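Local coordinates for pectate lyase (PDB 1GXO), which cleaves pectate (polygalacturonic acid) by anti-beta-elimination, here as the catalytic module of a larger protein, with trigalacturonate bound, at residues Ser68-Asn73 with Pro117-Leu122; Tyr278-Leu283 with Tyr312-Asn317; Gly288-Arg293 with Thr302-Glu307. The protein carries 1 engineered substitution. All coordinates share one frame; numbering follows the deposited sequence.

In the fold
All three contacts hold residues of the pocket that grips the trigalacturonate, one sugar each: N73 in contact 1, R279 and S313 in contact 2, and R293 in contact 3 each bond a uronate carboxylate. Contact 1 stands apart, its centre about 24 Å from that of contact 2 and about 27 Å from that of contact 3; nearest atoms are about 8 and 13 Å apart. Contacts 2 and 3 adjoin, centres about 11 Å apart, with contact 3 nested in the chain loop that contact 2 closes. F289 N lies 2.9 Å from F280 O between them, and W314 packs against M304.

Contact 1 of 3, residues Ser68-Asn73 with Pro117-Leu122; sequences SGTIAN and PQFYPL. Engineered in segment 68-73: A72 (natural residue Asp). With ADA (alpha-D-galactopyranuronic acid), chain B.
S68 and P121 are joined by the serine hydroxyl, OG lying 2.6 Å from P121 O, in the carbonyl plane on a lone pair. T70 OG1 binds Q118 O at 2.7 Å, but from above the carbonyl plane. The same Q118 oxygen also accepts I71 N at 3.0 Å, tilted slightly from the carbonyl plane, so two donors from one segment grip a single acceptor. T70 OG1 works in both directions: it donates to Q118 O and accepts A72 N (3.1 Å), which makes an ST turn. With OG1 anti to the backbone N (chi1 -172°), the hydroxyl is brought beside the carbonyl carbon, within reach of both partners. Between these side-chain bonds, G69 and Y120 form an antiparallel hydrogen-bonded pair, G69 N to Y120 O and Y120 N to G69 O, and T70 with F119 is the neighbouring non-hydrogen-bonded pair. The result is a short two-stranded antiparallel sheet, 69-70 with 119-120, in a catalytic module with more helix than strand, and segment 68-73 runs from it into the sugar pocket. There N73 ND2 donates to carboxylate oxygen O6A of the chain B galacturonate at 3.0 Å, and the same ND2 also donates to N53 OD1. Packing follows the pairing. T70 CB sits over the F119 ring, 3.6 Å from its centroid and 10° off the normal, a CH-pi contact, while S68 CB comes to the ring edge. A72, an engineered alanine replacing the natural Asp, places CB 3.7 Å from Q118 NE2. I71 CD1 reaches P117 O, and its side chain also meets L106 of helix 93-109.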
# COMPACT_ATOMS: atom_id res chain seq x y z
N SER A 68 -15.49 3.88 -12.06
CA SER A 68 -14.45 2.95 -11.65
C SER A 68 -14.22 3.00 -10.14
O SER A 68 -14.27 4.07 -9.53
CB SER A 68 -13.15 3.27 -12.36
OG SER A 68 -13.20 2.79 -13.67
N GLY A 69 -13.99 1.82 -9.55
CA GLY A 69 -13.58 1.75 -8.16
C GLY A 69 -12.09 1.98 -8.08
O GLY A 69 -11.39 1.84 -9.08
N THR A 70 -11.60 2.34 -6.90
CA THR A 70 -10.17 2.61 -6.73
C THR A 70 -9.61 2.17 -5.38
O THR A 70 -10.34 2.10 -4.38
CB THR A 70 -9.82 4.12 -7.06
OG1 THR A 70 -8.41 4.28 -7.07
CG2 THR A 70 -10.31 5.12 -5.99
N ILE A 71 -8.31 1.84 -5.36
CA ILE A 71 -7.56 1.59 -4.13
C ILE A 71 -6.54 2.73 -3.85
O ILE A 71 -5.63 2.61 -3.00
CB ILE A 71 -6.89 0.16 -4.13
CG1 ILE A 71 -5.80 0.02 -5.20
CG2 ILE A 71 -7.93 -0.95 -4.33
CD1 ILE A 71 -5.10 -1.35 -5.21
N ALA A 72 -6.69 3.85 -4.56
CA ALA A 72 -5.90 5.04 -4.25
C ALA A 72 -6.23 5.58 -2.84
O ALA A 72 -7.39 5.52 -2.39
CB ALA A 72 -6.14 6.09 -5.28
N ASN A 73 -5.22 6.07 -2.14
CA ASN A 73 -5.41 6.71 -0.84
C ASN A 73 -6.30 5.94 0.13
O ASN A 73 -7.12 6.54 0.86
CB ASN A 73 -5.94 8.14 -1.01
CG ASN A 73 -4.89 9.08 -1.56
OD1 ASN A 73 -3.69 8.88 -1.33
ND2 ASN A 73 -5.33 10.10 -2.30
N PRO A 117 -4.57 -3.18 -10.13
CA PRO A 117 -4.56 -1.85 -10.71
C PRO A 117 -5.07 -0.87 -9.68
O PRO A 117 -5.67 -1.28 -8.69
CB PRO A 117 -5.57 -1.96 -11.87
CG PRO A 117 -6.56 -3.05 -11.44
CD PRO A 117 -5.74 -3.97 -10.56
N GLN A 118 -4.81 0.42 -9.90
CA GLN A 118 -5.28 1.47 -9.00
C GLN A 118 -6.76 1.78 -9.23
O GLN A 118 -7.48 2.08 -8.28
CB GLN A 118 -4.45 2.76 -9.16
CG GLN A 118 -4.62 3.81 -8.05
CD GLN A 118 -3.86 5.09 -8.37
OE1 GLN A 118 -3.98 5.63 -9.47
NE2 GLN A 118 -3.10 5.60 -7.39
N PHE A 119 -7.18 1.79 -10.49
CA PHE A 119 -8.59 1.98 -10.82
C PHE A 119 -9.10 0.78 -11.62
O PHE A 119 -8.39 0.22 -12.46
CB PHE A 119 -8.81 3.25 -11.65
CG PHE A 119 -8.84 4.52 -10.84
CD1 PHE A 119 -7.66 5.08 -10.34
CD2 PHE A 119 -10.04 5.18 -10.60
CE1 PHE A 119 -7.67 6.27 -9.61
CE2 PHE A 119 -10.06 6.38 -9.86
CZ PHE A 119 -8.86 6.92 -9.37
N TYR A 120 -10.36 0.42 -11.38
CA TYR A 120 -11.00 -0.69 -12.07
C TYR A 120 -12.50 -0.49 -12.11
O TYR A 120 -13.09 -0.16 -11.07
CB TYR A 120 -10.67 -2.00 -11.36
CG TYR A 120 -11.25 -3.18 -12.08
CD1 TYR A 120 -12.42 -3.79 -11.63
CD2 TYR A 120 -10.65 -3.67 -13.25
CE1 TYR A 120 -12.97 -4.85 -12.31
CE2 TYR A 120 -11.21 -4.74 -13.94
CZ TYR A 120 -12.37 -5.32 -13.45
OH TYR A 120 -12.95 -6.38 -14.10
N PRO A 121 -13.17 -0.66 -13.26
CA PRO A 121 -12.55 -0.95 -14.56
C PRO A 121 -11.41 -0.03 -14.96
O PRO A 121 -11.38 1.13 -14.58
CB PRO A 121 -13.72 -0.80 -15.54
CG PRO A 121 -14.93 -1.22 -14.72
CD PRO A 121 -14.65 -0.63 -13.36
N LEU A 122 -10.48 -0.60 -15.72
CA LEU A 122 -9.27 0.10 -16.16
C LEU A 122 -9.60 1.39 -16.90
O LEU A 122 -10.55 1.44 -17.67
CB LEU A 122 -8.42 -0.83 -17.01
CG LEU A 122 -7.90 -2.07 -16.25
CD1 LEU A 122 -7.14 -3.00 -17.20
CD2 LEU A 122 -7.02 -1.66 -15.05
C1 ADA B . -2.79 16.06 -4.76
C2 ADA B . -1.37 16.56 -4.39
C3 ADA B . -0.31 15.41 -4.34
C4 ADA B . -0.81 14.25 -3.45
C5 ADA B . -2.15 13.85 -4.11
C6 ADA B . -2.69 12.52 -3.55
O2 ADA B . -0.94 17.60 -5.23
O3 ADA B . 0.98 15.91 -3.98
O4 ADA B . -0.93 14.79 -2.11
O5 ADA B . -3.06 14.94 -3.93
O6B ADA B . -2.08 11.48 -3.79
O6A ADA B . -3.71 12.54 -2.88

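Contact 2 of 3, residues Tyr278-Leu283 with Tyr312-Asn317; sequences YRFYDL and YSWGGN. With ADA (alpha-D-galactopyranuronic acid), chain C.
R279 runs past the carbonyls of W314 and S313 to the Y312 ring. Its CB rests 3.4 Å from W314 O, the carbonyl that also accepts R279 N from well above its plane. CG, anti to the backbone N (chi1 -175°), passes S313 O and lies over one face of the F280 ring, toward its rim. A bend at chi2 then carries CD past S313 O again and NE over the Y312 hydroxyl. At the tip the guanidinium lies flat on the Y312 ring, centres 4.2 Å apart and planes 11° from parallel. R279 NH1 donates to S313 O at 2.7 Å, on a lone pair in the carbonyl plane. R279 NH1 also reaches O6B of the chain C galacturonate at 2.8 Å. R279 NH2 takes O6A of the same sugar, also at 2.8 Å. Stack and carbonyl together help to fix the rotation of the group, so that NH1 and NH2 meet the carboxylate end-on, one oxygen each, and S313 N adds a third bond, at O6B. The Y312 hydroxyl has its own acceptor, E210 OE1. F280 CE1 touches Y312 CE2 and, at 3.5 Å, W314 CZ3, the F280 and W314 rings inclined obliquely. A water joins F280 N to W314 O. Y278 and G315 form an antiparallel non-hydrogen-bonded pair, joining strand 274-278 to strand 315-316 just after helix 306-311, while Y281 continues the chain against strand 214-215.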
# COMPACT_ATOMS: atom_id res chain seq x y z
N TYR A 278 14.73 8.37 1.68
CA TYR A 278 14.17 9.10 0.56
C TYR A 278 12.89 8.45 0.11
O TYR A 278 12.71 7.24 0.31
CB TYR A 278 15.19 9.17 -0.58
CG TYR A 278 16.34 10.12 -0.31
CD1 TYR A 278 16.25 11.47 -0.65
CD2 TYR A 278 17.53 9.67 0.29
CE1 TYR A 278 17.31 12.34 -0.43
CE2 TYR A 278 18.61 10.54 0.52
CZ TYR A 278 18.49 11.88 0.16
OH TYR A 278 19.51 12.79 0.40
N ARG A 279 12.00 9.25 -0.46
CA ARG A 279 10.78 8.76 -1.10
C ARG A 279 11.09 7.93 -2.35
O ARG A 279 10.44 6.91 -2.59
CB ARG A 279 9.86 9.95 -1.50
CG ARG A 279 8.49 9.54 -2.08
CD ARG A 279 7.59 8.88 -1.08
NE ARG A 279 6.18 8.69 -1.45
CZ ARG A 279 5.20 9.55 -1.16
NH1 ARG A 279 5.47 10.69 -0.55
NH2 ARG A 279 3.95 9.28 -1.48
N PHE A 280 12.07 8.38 -3.13
CA PHE A 280 12.45 7.76 -4.40
C PHE A 280 13.97 7.55 -4.45
O PHE A 280 14.73 8.49 -4.23
CB PHE A 280 12.09 8.66 -5.59
CG PHE A 280 10.63 9.04 -5.67
CD1 PHE A 280 10.18 10.27 -5.17
CD2 PHE A 280 9.71 8.18 -6.27
CE1 PHE A 280 8.85 10.62 -5.23
CE2 PHE A 280 8.36 8.52 -6.35
CZ PHE A 280 7.92 9.74 -5.84
N TYR A 281 14.39 6.32 -4.75
CA TYR A 281 15.81 6.00 -4.91
C TYR A 281 16.05 5.57 -6.35
O TYR A 281 15.25 4.88 -6.93
CB TYR A 281 16.22 4.86 -3.98
CG TYR A 281 16.31 5.23 -2.52
CD1 TYR A 281 15.19 5.21 -1.70
CD2 TYR A 281 17.54 5.58 -1.95
CE1 TYR A 281 15.27 5.55 -0.36
CE2 TYR A 281 17.63 5.93 -0.60
CZ TYR A 281 16.49 5.90 0.18
OH TYR A 281 16.56 6.23 1.51
N ASP A 282 17.20 5.95 -6.92
CA ASP A 282 17.59 5.49 -8.27
C ASP A 282 17.70 3.97 -8.32
O ASP A 282 18.36 3.38 -7.47
CB ASP A 282 18.91 6.11 -8.73
CG ASP A 282 19.25 5.76 -10.18
OD1 ASP A 282 18.83 6.51 -11.09
OD2 ASP A 282 19.94 4.76 -10.51
N LEU A 283 17.06 3.37 -9.32
CA LEU A 283 17.05 1.92 -9.51
C LEU A 283 18.44 1.28 -9.53
O LEU A 283 18.63 0.17 -9.03
CB LEU A 283 16.32 1.55 -10.80
CG LEU A 283 14.82 1.79 -10.85
CD1 LEU A 283 14.29 1.53 -12.26
CD2 LEU A 283 14.12 0.91 -9.84
N TYR A 312 4.05 17.44 -1.59
CA TYR A 312 4.36 16.00 -1.61
C TYR A 312 5.53 15.72 -0.67
O TYR A 312 6.40 16.58 -0.51
CB TYR A 312 4.75 15.60 -3.02
CG TYR A 312 4.73 14.14 -3.38
CD1 TYR A 312 3.54 13.53 -3.82
CD2 TYR A 312 5.91 13.37 -3.37
CE1 TYR A 312 3.52 12.20 -4.19
CE2 TYR A 312 5.90 12.03 -3.75
CZ TYR A 312 4.70 11.45 -4.17
OH TYR A 312 4.65 10.12 -4.55
N SER A 313 5.56 14.53 -0.08
CA SER A 313 6.63 14.14 0.83
C SER A 313 7.78 13.47 0.07
O SER A 313 7.61 12.39 -0.53
CB SER A 313 6.10 13.18 1.91
OG SER A 313 5.13 13.82 2.72
N TRP A 314 8.95 14.08 0.16
CA TRP A 314 10.12 13.64 -0.59
C TRP A 314 11.03 12.74 0.23
O TRP A 314 12.05 12.27 -0.26
CB TRP A 314 10.85 14.86 -1.15
CG TRP A 314 9.96 15.51 -2.14
CD1 TRP A 314 9.11 16.56 -1.93
CD2 TRP A 314 9.75 15.10 -3.49
NE1 TRP A 314 8.40 16.84 -3.07
CE2 TRP A 314 8.78 15.96 -4.05
CE3 TRP A 314 10.28 14.08 -4.29
CZ2 TRP A 314 8.35 15.86 -5.39
CZ3 TRP A 314 9.84 13.97 -5.62
CH2 TRP A 314 8.88 14.86 -6.14
N GLY A 315 10.61 12.46 1.46
CA GLY A 315 11.37 11.63 2.38
C GLY A 315 10.65 11.50 3.70
O GLY A 315 9.65 12.18 3.95
N GLY A 316 11.15 10.62 4.56
CA GLY A 316 10.51 10.33 5.84
C GLY A 316 11.20 9.23 6.64
O GLY A 316 12.31 8.81 6.30
N ASN A 317 10.53 8.81 7.72
CA ASN A 317 11.04 7.83 8.67
C ASN A 317 10.61 6.44 8.27
O ASN A 317 10.46 5.55 9.12
CB ASN A 317 10.54 8.16 10.09
CG ASN A 317 9.02 8.15 10.21
OD1 ASN A 317 8.29 8.25 9.21
ND2 ASN A 317 8.52 8.03 11.44
C1 ADA C . -1.15 13.89 -0.98
C2 ADA C . -1.17 14.68 0.35
C3 ADA C . 0.25 15.25 0.63
C4 ADA C . 1.28 14.12 0.66
C5 ADA C . 1.19 13.39 -0.70
C6 ADA C . 2.21 12.25 -0.77
O2 ADA C . -2.14 15.71 0.33
O3 ADA C . 0.29 16.08 1.79
O4 ADA C . 0.92 13.26 1.74
O5 ADA C . -0.14 12.91 -0.90
O6B ADA C . 3.38 12.50 -0.45
O6A ADA C . 1.84 11.14 -1.15
O HOH W 1 12.86 11.33 -2.67

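Contact 3 of 3, residues Gly288-Arg293 with Thr302-Glu307; sequences GFFSDR and TQMSLE. With ADA (alpha-D-galactopyranuronic acid), chain D.
R293 and E307 meet as flat groups, the guanidinium edge-on to the carboxylate with their planes 24° apart. R293 uses NE and NH2 together: NH2 binds OE2 at 2.8 Å in the guanidinium plane, while NE reaches OE1 at 3.0 Å from above the carboxylate plane. Another edge serves the sugar, NH1 donating to O6A of the chain D galacturonate at 2.9 Å and NH2 to its O6B at 3.0 Å. NH2 therefore bridges two carboxylates, and the salt bridge probably holds the arginine in place for its substrate anion. The D292 carboxylate offers syn sides to S305: OD1 accepts OG at 2.6 Å and OD2 accepts the backbone N at 2.7 Å, an almost straight 176° bond. OD1 is met on its anti side by R293 N. S305 is the N-cap of helix 306-311, so D292 ties the loop to the start of that helix. Deeper in, M304 bends at chi3 (-52°) to turn CE onto F290 CB, 3.6 Å away, and beside S291 O. The loop 288-293 follows strand 280-281, F289 pairing with F280 by backbone bonds, while M304, just ahead of helix 306-311, packs on W314, just ahead of strand 315-316.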
# COMPACT_ATOMS: atom_id res chain seq x y z
N GLY A 288 19.19 8.74 -3.63
CA GLY A 288 17.90 9.39 -3.39
C GLY A 288 17.73 10.53 -4.39
O GLY A 288 18.70 11.25 -4.68
N PHE A 289 16.52 10.68 -4.95
CA PHE A 289 16.30 11.79 -5.89
C PHE A 289 14.96 12.51 -5.78
O PHE A 289 14.07 12.11 -5.00
CB PHE A 289 16.53 11.37 -7.35
CG PHE A 289 15.48 10.45 -7.91
CD1 PHE A 289 15.69 9.06 -7.94
CD2 PHE A 289 14.30 10.96 -8.47
CE1 PHE A 289 14.76 8.20 -8.50
CE2 PHE A 289 13.34 10.12 -9.02
CZ PHE A 289 13.57 8.73 -9.04
N PHE A 290 14.86 13.57 -6.57
CA PHE A 290 13.70 14.45 -6.57
C PHE A 290 13.21 14.64 -8.01
O PHE A 290 13.96 14.42 -8.97
CB PHE A 290 14.02 15.79 -5.94
CG PHE A 290 14.71 15.68 -4.61
CD1 PHE A 290 16.04 16.06 -4.47
CD2 PHE A 290 14.01 15.20 -3.49
CE1 PHE A 290 16.68 15.93 -3.24
CE2 PHE A 290 14.64 15.08 -2.25
CZ PHE A 290 15.96 15.45 -2.12
N SER A 291 11.94 15.00 -8.12
CA SER A 291 11.32 15.28 -9.41
C SER A 291 10.43 16.50 -9.22
O SER A 291 10.54 17.18 -8.21
CB SER A 291 10.56 14.05 -9.92
OG SER A 291 10.12 14.26 -11.25
N ASP A 292 9.56 16.78 -10.20
CA ASP A 292 8.77 18.02 -10.26
C ASP A 292 7.70 17.82 -11.33
O ASP A 292 7.63 16.72 -11.91
CB ASP A 292 9.68 19.21 -10.62
CG ASP A 292 9.23 20.52 -9.96
OD1 ASP A 292 8.01 20.71 -9.70
OD2 ASP A 292 10.06 21.41 -9.68
N ARG A 293 6.86 18.81 -11.60
CA ARG A 293 5.76 18.57 -12.54
C ARG A 293 6.21 18.52 -14.00
O ARG A 293 5.41 18.21 -14.88
CB ARG A 293 4.64 19.61 -12.38
CG ARG A 293 3.88 19.50 -11.07
CD ARG A 293 2.57 20.24 -11.09
NE ARG A 293 1.88 20.26 -9.80
CZ ARG A 293 1.05 19.33 -9.36
NH1 ARG A 293 0.78 18.24 -10.08
NH2 ARG A 293 0.47 19.49 -8.18
N THR A 302 16.17 21.97 -3.13
CA THR A 302 15.96 23.42 -3.28
C THR A 302 15.69 23.85 -4.72
O THR A 302 15.10 24.90 -4.94
CB THR A 302 17.10 24.27 -2.64
OG1 THR A 302 18.34 24.07 -3.35
CG2 THR A 302 17.40 23.77 -1.25
N GLN A 303 16.11 23.06 -5.71
CA GLN A 303 15.81 23.36 -7.13
C GLN A 303 14.35 23.06 -7.53
O GLN A 303 13.95 23.40 -8.64
CB GLN A 303 16.71 22.60 -8.12
CG GLN A 303 18.09 22.17 -7.67
CD GLN A 303 18.79 21.19 -8.68
OE1 GLN A 303 19.30 20.13 -8.28
NE2 GLN A 303 18.82 21.57 -9.97
N MET A 304 13.59 22.39 -6.67
CA MET A 304 12.20 21.99 -6.95
C MET A 304 11.22 23.16 -6.80
O MET A 304 11.40 24.03 -5.95
CB MET A 304 11.78 20.88 -5.97
CG MET A 304 10.36 20.38 -6.13
SD MET A 304 9.92 19.11 -4.91
CE MET A 304 11.30 17.92 -5.11
N SER A 305 10.15 23.17 -7.60
CA SER A 305 9.08 24.15 -7.42
C SER A 305 8.53 24.11 -6.00
O SER A 305 8.35 23.02 -5.42
CB SER A 305 7.93 23.93 -8.40
OG SER A 305 7.29 22.66 -8.22
N LEU A 306 8.24 25.30 -5.45
CA LEU A 306 7.64 25.41 -4.11
C LEU A 306 6.41 24.51 -3.93
O LEU A 306 6.24 23.87 -2.86
CB LEU A 306 7.27 26.86 -3.79
CG LEU A 306 6.76 27.13 -2.38
CD1 LEU A 306 7.85 26.95 -1.34
CD2 LEU A 306 6.16 28.53 -2.30
N GLU A 307 5.57 24.44 -4.97
CA GLU A 307 4.32 23.72 -4.88
C GLU A 307 4.52 22.20 -4.71
O GLU A 307 3.76 21.53 -3.99
CB GLU A 307 3.38 24.07 -6.05
CG GLU A 307 1.99 23.48 -5.95
CD GLU A 307 1.90 22.07 -6.53
OE1 GLU A 307 2.80 21.70 -7.34
OE2 GLU A 307 0.94 21.32 -6.16
C1 ADA D . -3.95 13.30 -8.47
C2 ADA D . -4.92 13.65 -7.32
C3 ADA D . -5.12 15.15 -7.05
C4 ADA D . -3.84 16.01 -7.18
C5 ADA D . -3.17 15.63 -8.53
C6 ADA D . -1.87 16.47 -8.62
O1 ADA D . -4.59 13.16 -9.72
O2 ADA D . -6.17 13.04 -7.58
O3 ADA D . -5.64 15.28 -5.74
O4 ADA D . -2.85 15.72 -6.18
O5 ADA D . -2.88 14.23 -8.56
O6B ADA D . -1.76 17.53 -7.98
O6A ADA D . -0.94 16.08 -9.31